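Local coordinates for SCO1 protein (Saccharomyces cerevisiae, PDB 2B7J), which is required for the accumulation of cytochrome c oxidase subunits 1 and 2, and is thought to act in mitochondrial copper transport or copper insertion into the oxidase, at residues S44-G49 / L82-D87. Numbering follows the deposited sequence.
With CU (copper (II) ion), chain E.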
# COMPACT_ATOMS: atom_id res chain seq x y z
N SER A 44 0.42 -1.57 -7.48
CA SER A 44 0.81 -1.15 -6.15
C SER A 44 -0.21 -1.53 -5.09
O SER A 44 -1.42 -1.47 -5.31
CB SER A 44 1.00 0.37 -6.14
OG SER A 44 1.98 0.76 -7.09
N ILE A 45 0.29 -1.92 -3.92
CA ILE A 45 -0.59 -2.28 -2.82
C ILE A 45 -0.23 -1.35 -1.67
O ILE A 45 0.89 -1.37 -1.15
CB ILE A 45 -0.45 -3.79 -2.43
CG1 ILE A 45 -1.57 -4.18 -1.48
CG2 ILE A 45 0.89 -4.06 -1.78
CD1 ILE A 45 -1.83 -5.65 -1.44
N ILE A 46 -1.17 -0.51 -1.28
CA ILE A 46 -0.94 0.46 -0.23
C ILE A 46 -1.62 0.09 1.09
O ILE A 46 -2.73 -0.44 1.10
CB ILE A 46 -1.44 1.85 -0.68
CG1 ILE A 46 -0.76 2.23 -2.00
CG2 ILE A 46 -1.15 2.89 0.38
CD1 ILE A 46 -1.30 3.47 -2.64
N TYR A 47 -0.93 0.38 2.20
CA TYR A 47 -1.45 0.12 3.54
C TYR A 47 -1.19 1.31 4.46
O TYR A 47 -0.07 1.84 4.51
CB TYR A 47 -0.81 -1.13 4.12
CG TYR A 47 -1.35 -1.48 5.50
CD1 TYR A 47 -2.70 -1.80 5.68
CD2 TYR A 47 -0.52 -1.46 6.62
CE1 TYR A 47 -3.20 -2.11 6.94
CE2 TYR A 47 -1.02 -1.76 7.88
CZ TYR A 47 -2.36 -2.09 8.04
OH TYR A 47 -2.83 -2.42 9.30
N PHE A 48 -2.22 1.74 5.19
CA PHE A 48 -2.10 2.86 6.13
C PHE A 48 -2.01 2.32 7.55
O PHE A 48 -2.61 1.30 7.88
CB PHE A 48 -3.32 3.78 6.02
CG PHE A 48 -3.32 4.65 4.80
CD1 PHE A 48 -2.77 5.94 4.84
CD2 PHE A 48 -3.88 4.20 3.61
CE1 PHE A 48 -2.78 6.76 3.72
CE2 PHE A 48 -3.89 5.02 2.47
CZ PHE A 48 -3.35 6.30 2.52
N GLY A 49 -1.24 3.01 8.39
CA GLY A 49 -1.06 2.60 9.77
C GLY A 49 0.02 3.45 10.40
O GLY A 49 0.40 4.48 9.85
N LEU A 82 3.54 -0.39 -0.42
CA LEU A 82 3.75 0.90 0.23
C LEU A 82 3.06 1.01 1.59
O LEU A 82 1.88 0.67 1.72
CB LEU A 82 3.23 2.03 -0.68
CG LEU A 82 3.83 2.20 -2.07
CD1 LEU A 82 2.94 3.11 -2.92
CD2 LEU A 82 5.24 2.78 -1.95
N PHE A 83 3.79 1.49 2.58
CA PHE A 83 3.24 1.66 3.92
C PHE A 83 3.29 3.14 4.29
O PHE A 83 4.35 3.69 4.62
CB PHE A 83 4.02 0.85 4.96
CG PHE A 83 3.46 0.97 6.35
CD1 PHE A 83 4.23 1.49 7.39
CD2 PHE A 83 2.15 0.59 6.63
CE1 PHE A 83 3.70 1.63 8.68
CE2 PHE A 83 1.61 0.73 7.91
CZ PHE A 83 2.38 1.25 8.93
N ILE A 84 2.13 3.78 4.23
CA ILE A 84 1.99 5.19 4.54
C ILE A 84 1.59 5.36 6.00
O ILE A 84 0.67 4.71 6.49
CB ILE A 84 0.93 5.82 3.61
CG1 ILE A 84 1.37 5.59 2.16
CG2 ILE A 84 0.76 7.30 3.91
CD1 ILE A 84 0.43 6.15 1.14
N THR A 85 2.32 6.20 6.72
CA THR A 85 2.02 6.41 8.12
C THR A 85 0.88 7.41 8.24
O THR A 85 0.60 8.16 7.31
CB THR A 85 3.23 6.96 8.88
OG1 THR A 85 2.88 7.15 10.26
CG2 THR A 85 3.69 8.29 8.27
N CYS A 86 0.22 7.40 9.40
CA CYS A 86 -0.89 8.30 9.67
C CYS A 86 -0.49 9.18 10.83
O CYS A 86 -1.18 10.14 11.16
CB CYS A 86 -2.14 7.51 10.05
SG CYS A 86 -2.78 6.49 8.71
N ASP A 87 0.64 8.85 11.45
CA ASP A 87 1.16 9.59 12.58
C ASP A 87 2.49 10.23 12.18
O ASP A 87 3.56 9.78 12.58
CB ASP A 87 1.35 8.65 13.77
CG ASP A 87 2.00 9.33 14.96
OD1 ASP A 87 1.95 10.59 15.01
OD2 ASP A 87 2.54 8.62 15.84
CU CU E . -4.03 8.20 7.98
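I45, Y47 and G49 pair with L82 and I84 through backbone hydrogen bonds, and the ladder is a worked example of parallel strand pairing. L82 N donates to I45 O, and L82 O takes Y47 N at 2.9 Å; Y47 O accepts I84 N, and G49 N closes on I84 O at 3.2 Å. Beyond the strand end, C86 N reaches G49 O by a weak, bent hydrogen bond.

On the face of Y47 and F83 the two rings meet. CG lies opposite the backbone N in both (chi1 -178°), which sends the rings off side by side, rim to rim, with planes 22° apart. Y47 CD2 comes within 3.3 Å of F83 CE2, while F83 CZ lies 3.5 Å from G49 C. Replacing F83 by an alanine would probably open a gap beside G49 and leave the CD2 edge of Y47 without the ring beside it. The Y47 hydroxyl is held by S145 O.

Apolar side chains pack on the face of I46, F48, L82 and I84: I46 CG1 lies 3.9 Å from L82 CD1, I46 CG2 meets I84 CD1 at 3.7 Å, and I84 CG2 touches F48 CE1 at 3.6 Å. C86 SG sits at the edge of the F48 ring.

The strands belong to a beta-alpha-beta unit of this thioredoxin-like domain, with helix 56-75 between them in sequence and Y47 against its C57, a copper ligand by similarity. C121 and H144 bind copper in this crystal too, H144 alone being expected by similarity. The chemistry thus joins a buried, hydrogen-bonded apolar core to the C86 sulfur, which here binds copper at 2.2 Å just past the paired strands.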